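Local coordinates for protein ftsY (PDB 1ZU4) that belongs to the SRP-type GTPase family as the signal recognition particle receptor FtsY, of which the NG domain is modelled, at residues 257-262 and 280-285; 242-247 and 274-279. One frame throughout, in Å; residues are numbered along the deposited sequence.

Contact 1: 257-262 and 280-285; sequences SGIILT and LNIPIK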
ATOM      1  N   SER A 257      -5.912   8.598  -2.588  1.00 13.80           N
ATOM      2  CA  SER A 257      -6.988   8.154  -1.643  1.00 13.76           C
ATOM      3  C   SER A 257      -6.521   6.975  -0.827  1.00 14.74           C
ATOM      4  O   SER A 257      -7.128   6.677   0.195  1.00 15.88           O
ATOM      5  CB  SER A 257      -8.291   7.730  -2.390  1.00 13.59           C
ATOM      6  OG  SER A 257      -8.005   6.631  -3.279  1.00 11.89           O
ATOM      7  N   GLY A 258      -5.424   6.316  -1.245  1.00 12.72           N
ATOM      8  CA  GLY A 258      -4.926   5.182  -0.529  1.00 13.01           C
ATOM      9  C   GLY A 258      -3.573   4.711  -1.041  1.00 12.14           C
ATOM     10  O   GLY A 258      -3.062   5.186  -2.055  1.00 13.22           O
ATOM     11  N   ILE A 259      -3.016   3.752  -0.339  1.00 12.06           N
ATOM     12  CA  ILE A 259      -1.661   3.234  -0.586  1.00 13.39           C
ATOM     13  C   ILE A 259      -1.689   1.702  -0.833  1.00 13.61           C
ATOM     14  O   ILE A 259      -2.429   0.954  -0.184  1.00 12.19           O
ATOM     15  CB  ILE A 259      -0.709   3.524   0.628  1.00 14.20           C
ATOM     16  CG1 ILE A 259      -0.579   5.036   0.974  1.00 17.04           C
ATOM     17  CG2 ILE A 259       0.704   2.925   0.452  1.00 13.60           C
ATOM     18  CD1 ILE A 259      -0.179   5.908  -0.134  1.00 18.66           C
ATOM     19  N   ILE A 260      -0.823   1.261  -1.733  1.00 14.50           N
ATOM     20  CA  ILE A 260      -0.504  -0.126  -1.964  1.00 13.88           C
ATOM     21  C   ILE A 260       0.956  -0.283  -1.526  1.00 15.16           C
ATOM     22  O   ILE A 260       1.820   0.266  -2.151  1.00 17.13           O
ATOM     23  CB  ILE A 260      -0.604  -0.496  -3.463  1.00 14.33           C
ATOM     24  CG1 ILE A 260      -2.042  -0.208  -4.021  1.00 13.63           C
ATOM     25  CG2 ILE A 260      -0.252  -1.946  -3.683  1.00 13.10           C
ATOM     26  CD1 ILE A 260      -2.164  -0.632  -5.497  1.00 12.98           C
ATOM     27  N   LEU A 261       1.188  -1.035  -0.460  1.00 14.33           N
ATOM     28  CA  LEU A 261       2.499  -1.279   0.141  1.00 14.60           C
ATOM     29  C   LEU A 261       3.014  -2.607  -0.418  1.00 14.42           C
ATOM     30  O   LEU A 261       2.478  -3.629  -0.109  1.00 13.38           O
ATOM     31  CB  LEU A 261       2.335  -1.407   1.674  1.00 14.35           C
ATOM     32  CG  LEU A 261       3.658  -1.576   2.447  1.00 15.97           C
ATOM     33  CD1 LEU A 261       4.629  -0.408   2.209  1.00 14.17           C
ATOM     34  CD2 LEU A 261       3.414  -1.803   3.938  1.00 15.80           C
ATOM     35  N   THR A 262       4.049  -2.566  -1.246  1.00 16.08           N
ATOM     36  CA  THR A 262       4.565  -3.745  -1.917  1.00 17.43           C
ATOM     37  C   THR A 262       5.823  -4.210  -1.267  1.00 18.15           C
ATOM     38  O   THR A 262       6.455  -3.460  -0.482  1.00 19.24           O
ATOM     39  CB  THR A 262       4.904  -3.447  -3.389  1.00 16.85           C
ATOM     40  OG1 THR A 262       5.893  -2.408  -3.443  1.00 19.49           O
ATOM     41  CG2 THR A 262       3.656  -3.011  -4.147  1.00 18.44           C
ATOM     42  N   LEU A 280       2.143  10.372   6.045  1.00 13.29           N
ATOM     43  CA  LEU A 280       1.196  10.600   4.938  1.00 15.05           C
ATOM     44  C   LEU A 280      -0.204  10.784   5.394  1.00 15.22           C
ATOM     45  O   LEU A 280      -0.915  11.531   4.778  1.00 16.53           O
ATOM     46  CB  LEU A 280       1.208   9.449   3.885  1.00 14.23           C
ATOM     47  CG  LEU A 280       2.465   9.450   2.962  1.00 18.20           C
ATOM     48  CD1 LEU A 280       3.629   8.774   3.626  1.00 15.02           C
ATOM     49  CD2 LEU A 280       2.173   8.755   1.633  1.00 20.43           C
ATOM     50  N   ASN A 281      -0.581  10.105   6.477  1.00 15.94           N
ATOM     51  CA  ASN A 281      -1.938  10.085   6.987  1.00 16.43           C
ATOM     52  C   ASN A 281      -2.925   9.628   5.925  1.00 16.65           C
ATOM     53  O   ASN A 281      -4.017  10.231   5.761  1.00 14.69           O
ATOM     54  CB  ASN A 281      -2.346  11.475   7.505  1.00 17.96           C
ATOM     55  CG  ASN A 281      -3.541  11.418   8.388  1.00 19.28           C
ATOM     56  OD1 ASN A 281      -3.811  10.381   8.997  1.00 18.84           O
ATOM     57  ND2 ASN A 281      -4.293  12.527   8.444  1.00 19.89           N
ATOM     58  N   ILE A 282      -2.513   8.610   5.166  1.00 15.55           N
ATOM     59  CA  ILE A 282      -3.338   8.050   4.102  1.00 15.93           C
ATOM     60  C   ILE A 282      -3.402   6.542   4.378  1.00 15.57           C
ATOM     61  O   ILE A 282      -2.382   5.964   4.704  1.00 14.91           O
ATOM     62  CB  ILE A 282      -2.732   8.283   2.672  1.00 16.11           C
ATOM     63  CG1 ILE A 282      -2.705   9.762   2.285  1.00 14.33           C
ATOM     64  CG2 ILE A 282      -3.523   7.524   1.619  1.00 14.06           C
ATOM     65  CD1 ILE A 282      -1.666  10.108   1.215  1.00 16.09           C
ATOM     66  N   PRO A 283      -4.590   5.912   4.244  1.00 17.06           N
ATOM     67  CA  PRO A 283      -4.647   4.487   4.564  1.00 16.26           C
ATOM     68  C   PRO A 283      -3.918   3.619   3.579  1.00 15.85           C
ATOM     69  O   PRO A 283      -4.004   3.810   2.338  1.00 15.29           O
ATOM     70  CB  PRO A 283      -6.132   4.164   4.482  1.00 17.89           C
ATOM     71  CG  PRO A 283      -6.845   5.470   4.371  1.00 18.49           C
ATOM     72  CD  PRO A 283      -5.898   6.426   3.781  1.00 16.33           C
ATOM     73  N   ILE A 284      -3.268   2.600   4.127  1.00 13.66           N
ATOM     74  CA  ILE A 284      -2.767   1.529   3.318  1.00 13.29           C
ATOM     75  C   ILE A 284      -4.016   0.671   3.025  1.00 13.50           C
ATOM     76  O   ILE A 284      -4.761   0.353   3.954  1.00 13.15           O
ATOM     77  CB  ILE A 284      -1.691   0.711   4.087  1.00 12.00           C
ATOM     78  CG1 ILE A 284      -0.488   1.589   4.434  1.00 11.93           C
ATOM     79  CG2 ILE A 284      -1.246  -0.516   3.263  1.00 13.11           C
ATOM     80  CD1 ILE A 284       0.433   0.956   5.435  1.00 13.23           C
ATOM     81  N   LYS A 285      -4.226   0.294   1.752  1.00 12.99           N
ATOM     82  CA  LYS A 285      -5.432  -0.447   1.369  1.00 14.10           C
ATOM     83  C   LYS A 285      -5.184  -1.834   0.793  1.00 14.65           C
ATOM     84  O   LYS A 285      -6.066  -2.699   0.858  1.00 15.27           O
ATOM     85  CB  LYS A 285      -6.312   0.371   0.417  1.00 13.55           C
ATOM     86  CG  LYS A 285      -6.854   1.683   1.095  1.00 13.63           C
ATOM     87  CD  LYS A 285      -7.878   2.347   0.268  1.00 12.70           C
ATOM     88  CE  LYS A 285      -8.403   3.601   0.985  1.00 10.73           C
ATOM     89  NZ  LYS A 285      -9.559   4.165   0.225  1.00  6.38           N
TER

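Contact 2: 242-247 and 274-279; sequences NGVIQA and LAIKEL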
ATOM      1  N   ASN A 242      12.984   6.116   3.425  1.00 18.08           N
ATOM      2  CA  ASN A 242      13.317   6.762   2.154  1.00 17.86           C
ATOM      3  C   ASN A 242      12.105   6.826   1.234  1.00 17.10           C
ATOM      4  O   ASN A 242      11.858   7.848   0.639  1.00 18.14           O
ATOM      5  CB  ASN A 242      14.464   6.022   1.386  1.00 16.93           C
ATOM      6  CG  ASN A 242      15.782   6.016   2.152  1.00 17.05           C
ATOM      7  OD1 ASN A 242      16.768   6.683   1.775  1.00 24.18           O
ATOM      8  ND2 ASN A 242      15.802   5.289   3.228  1.00 13.18           N
ATOM      9  N   GLY A 243      11.405   5.693   1.121  1.00 16.88           N
ATOM     10  CA  GLY A 243      10.252   5.523   0.249  1.00 18.24           C
ATOM     11  C   GLY A 243       9.053   6.267   0.791  1.00 17.51           C
ATOM     12  O   GLY A 243       8.279   6.826   0.034  1.00 18.19           O
ATOM     13  N   VAL A 244       8.952   6.313   2.128  1.00 17.93           N
ATOM     14  CA  VAL A 244       7.873   7.045   2.819  1.00 16.86           C
ATOM     15  C   VAL A 244       7.948   8.545   2.529  1.00 17.88           C
ATOM     16  O   VAL A 244       6.913   9.194   2.202  1.00 18.41           O
ATOM     17  CB  VAL A 244       7.895   6.756   4.353  1.00 16.95           C
ATOM     18  CG1 VAL A 244       6.855   7.525   5.066  1.00 15.19           C
ATOM     19  CG2 VAL A 244       7.700   5.251   4.620  1.00 15.11           C
ATOM     20  N   ILE A 245       9.144   9.112   2.656  1.00 18.54           N
ATOM     21  CA  ILE A 245       9.344  10.553   2.361  1.00 19.36           C
ATOM     22  C   ILE A 245       9.037  10.851   0.887  1.00 19.32           C
ATOM     23  O   ILE A 245       8.340  11.809   0.559  1.00 20.14           O
ATOM     24  CB  ILE A 245      10.768  11.013   2.784  1.00 19.77           C
ATOM     25  CG1 ILE A 245      10.916  10.945   4.311  1.00 17.28           C
ATOM     26  CG2 ILE A 245      11.145  12.412   2.236  1.00 21.21           C
ATOM     27  CD1 ILE A 245      12.404  10.745   4.741  1.00 17.24           C
ATOM     28  N   GLN A 246       9.516  10.001  -0.006  1.00 19.41           N
ATOM     29  CA  GLN A 246       9.251  10.178  -1.420  1.00 19.35           C
ATOM     30  C   GLN A 246       7.754  10.072  -1.723  1.00 18.90           C
ATOM     31  O   GLN A 246       7.255  10.842  -2.552  1.00 17.00           O
ATOM     32  CB  GLN A 246      10.017   9.134  -2.239  1.00 20.10           C
ATOM     33  CG  GLN A 246      11.504   9.378  -2.240  1.00 22.60           C
ATOM     34  CD  GLN A 246      11.928  10.145  -3.461  1.00 27.10           C
ATOM     35  OE1 GLN A 246      11.526   9.789  -4.572  1.00 28.39           O
ATOM     36  NE2 GLN A 246      12.756  11.196  -3.280  1.00 24.29           N
ATOM     37  N   ALA A 247       7.057   9.132  -1.062  1.00 17.54           N
ATOM     38  CA  ALA A 247       5.616   8.975  -1.257  1.00 17.59           C
ATOM     39  C   ALA A 247       4.890  10.236  -0.774  1.00 17.72           C
ATOM     40  O   ALA A 247       3.994  10.693  -1.438  1.00 16.39           O
ATOM     41  CB  ALA A 247       5.088   7.751  -0.544  1.00 17.12           C
ATOM     42  N   LEU A 274       3.494   2.096  10.182  1.00 13.09           N
ATOM     43  CA  LEU A 274       3.251   3.176  11.108  1.00 14.33           C
ATOM     44  C   LEU A 274       3.900   4.459  10.653  1.00 13.48           C
ATOM     45  O   LEU A 274       3.374   5.517  10.894  1.00 14.03           O
ATOM     46  CB  LEU A 274       3.743   2.810  12.505  1.00 14.08           C
ATOM     47  CG  LEU A 274       2.993   1.685  13.224  1.00 18.25           C
ATOM     48  CD1 LEU A 274       3.646   1.429  14.601  1.00 20.42           C
ATOM     49  CD2 LEU A 274       1.611   2.153  13.405  1.00 20.05           C
ATOM     50  N   ALA A 275       5.076   4.358  10.059  1.00 13.15           N
ATOM     51  CA  ALA A 275       5.744   5.501   9.473  1.00 13.04           C
ATOM     52  C   ALA A 275       4.826   6.102   8.404  1.00 13.21           C
ATOM     53  O   ALA A 275       4.706   7.311   8.324  1.00 12.08           O
ATOM     54  CB  ALA A 275       7.139   5.085   8.862  1.00 13.15           C
ATOM     55  N   ILE A 276       4.180   5.253   7.583  1.00 13.48           N
ATOM     56  CA  ILE A 276       3.272   5.723   6.539  1.00 13.79           C
ATOM     57  C   ILE A 276       2.082   6.494   7.158  1.00 14.95           C
ATOM     58  O   ILE A 276       1.771   7.623   6.778  1.00 13.15           O
ATOM     59  CB  ILE A 276       2.785   4.528   5.630  1.00 15.16           C
ATOM     60  CG1 ILE A 276       3.958   4.068   4.728  1.00 13.22           C
ATOM     61  CG2 ILE A 276       1.565   4.932   4.787  1.00 14.56           C
ATOM     62  CD1 ILE A 276       3.793   2.674   4.146  1.00 14.04           C
ATOM     63  N   LYS A 277       1.414   5.849   8.100  1.00 15.68           N
ATOM     64  CA  LYS A 277       0.303   6.450   8.827  1.00 15.84           C
ATOM     65  C   LYS A 277       0.714   7.839   9.385  1.00 14.93           C
ATOM     66  O   LYS A 277      -0.027   8.795   9.221  1.00 13.93           O
ATOM     67  CB  LYS A 277      -0.109   5.474   9.937  1.00 16.30           C
ATOM     68  CG  LYS A 277      -1.006   6.020  11.013  1.00 16.86           C
ATOM     69  CD  LYS A 277      -2.314   6.456  10.377  1.00 23.04           C
ATOM     70  CE  LYS A 277      -3.052   7.415  11.292  1.00 25.60           C
ATOM     71  NZ  LYS A 277      -2.907   7.062  12.754  1.00 33.26           N
ATOM     72  N   GLU A 278       1.896   7.941  10.003  1.00 13.32           N
ATOM     73  CA  GLU A 278       2.340   9.225  10.597  1.00 15.46           C
ATOM     74  C   GLU A 278       2.648  10.281   9.528  1.00 15.07           C
ATOM     75  O   GLU A 278       2.083  11.371   9.560  1.00 15.90           O
ATOM     76  CB  GLU A 278       3.576   9.033  11.503  1.00 15.70           C
ATOM     77  CG  GLU A 278       4.118  10.322  12.129  1.00 17.20           C
ATOM     78  CD  GLU A 278       3.158  10.926  13.113  1.00 21.81           C
ATOM     79  OE1 GLU A 278       2.410  10.180  13.783  1.00 23.59           O
ATOM     80  OE2 GLU A 278       3.137  12.163  13.173  1.00 25.07           O
ATOM     81  N   LEU A 279       3.536   9.965   8.589  1.00 13.30           N
ATOM     82  CA  LEU A 279       3.949  10.963   7.636  1.00 14.15           C
ATOM     83  C   LEU A 279       2.873  11.344   6.608  1.00 14.28           C
ATOM     84  O   LEU A 279       2.751  12.513   6.330  1.00 13.61           O
ATOM     85  CB  LEU A 279       5.242  10.585   6.894  1.00 13.15           C
ATOM     86  CG  LEU A 279       5.995  11.826   6.352  1.00 17.47           C
ATOM     87  CD1 LEU A 279       6.639  12.603   7.521  1.00 20.49           C
ATOM     88  CD2 LEU A 279       7.049  11.481   5.297  1.00 17.02           C
TER

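Contact 1: 257-262 and 280-285
I259 meets the 280-285 segment with both its backbone and its side chain. Its amide gives a bent hydrogen bond to P283 O (2.9 Å, 137° at the hydrogen), and its carbonyl takes an almost straight one from K285 N (2.7 Å, 178°). I259 thus bonds to the residues before and after I284, the parallel-bridge pattern; the I284 amide itself turns to the hydroxyl of Y86. On the sheet face shared by I259 and I284, the I259 side chain carries most of the apolar contact. Its CG1 lies anti to the carbonyl carbon (chi1 -58°), which sends the branch toward the turn before the second strand. There I259 CG1 packs on I282 CG2 at 3.9 Å, and I259 CD1 reaches L280 CD2 at 4.1 Å; both pairs of side chains cross at about a right angle. I284 shares this face, its CG2 4.0 Å from L261 CB. I282 CG2 also presses on G258 CA (3.5 Å). K285 passes over the side of G258 on which other residues carry a CB, its extended chain bringing CE to 3.4 Å from S257 O. Its amino end continues to E230 in a salt bridge and to the carbonyl of R97 in a hydrogen bond, so the lysine charge is paired beyond the two strands. S257 OG binds the same E230 carboxylate. The pairing joins the two parallel strands of a beta-alpha-beta unit, with helix 272-280 as the crossover, in the GTPase domain. Strand 258-262 is flanked on its other edge by strand 230-236, on whose L233 and I235 the I259 side chain also rests. Helix 118-131 covers the I260 and T262 face, while L280 reaches helix 241-250 at V244, A247 and E248.

Contact 2: 242-247 and 274-279
A275 meets V244 at the start of the shared surface: its methyl CB lies 4.3 Å from V244 CG2, and its carbonyl oxygen lies 3.9 Å from V244 CG1. That oxygen accepts the helical hydrogen bond from L279 N, and the valine methyl packs against it. One residue on, I276 crosses V244 obliquely; with CG1 anti to the carbonyl carbon (chi1 -72°), the branch brings I276 CG1 to 3.9 Å from V244 CG2. I276 also touches I235 of strand 230-236 beneath. V244 thus spreads its two methyls over the neighbouring helix, CG2 toward A275 and I276, CG1 toward A275 O and L279; V244, A275 and I276 are all buried. The helices run roughly parallel, with their axes 9.9 Å apart at closest approach and crossing at -28°. Helices 241-250 and 272-280 follow strands 230-236 and 258-262, two neighbouring parallel strands of the sheet, and pack side by side as in the alpha/beta fold of P-loop GTPases. K277 and E278 turn to other neighbours: K277 NZ bonds to the carbonyls of Y86 and D88, and the E278 side chain touches K52 and M53 of helix 51-64, part of the helical bundle that precedes the GTPase fold in the chain. At L279 the second helix comes back to the first. Its CB sits 3.9 Å from V244 CG1, and with CG swung anti to the backbone N (chi1 -156°) its CD2 extends across to I245, 3.8 Å from I245 CA. At this exposed edge, I245 CG1 approaches the same methyl, L279 CD2, at 4.0 Å.

Contact 1 lies about 5 Å from the chain centre and contact 2 about 11 Å, measured from the contact centres; the first has no exposed touching residue, whereas the second opens at one edge. Contact 1 joins two strands through backbone hydrogen bonds and packing of isoleucine and leucine side chains. Contact 2 joins two helices above that sheet through apolar packing, with no hydrogen bond between its segments. Helix 272-280 serves both, as the crossover between the strands of contact 1 and as one partner in contact 2. Its I276 links the layers, with CD1 3.7 Å from L261 CD1 and CG2 3.9 Å from I284 CG1; L280 CD1 packs 3.6 Å from V244 O.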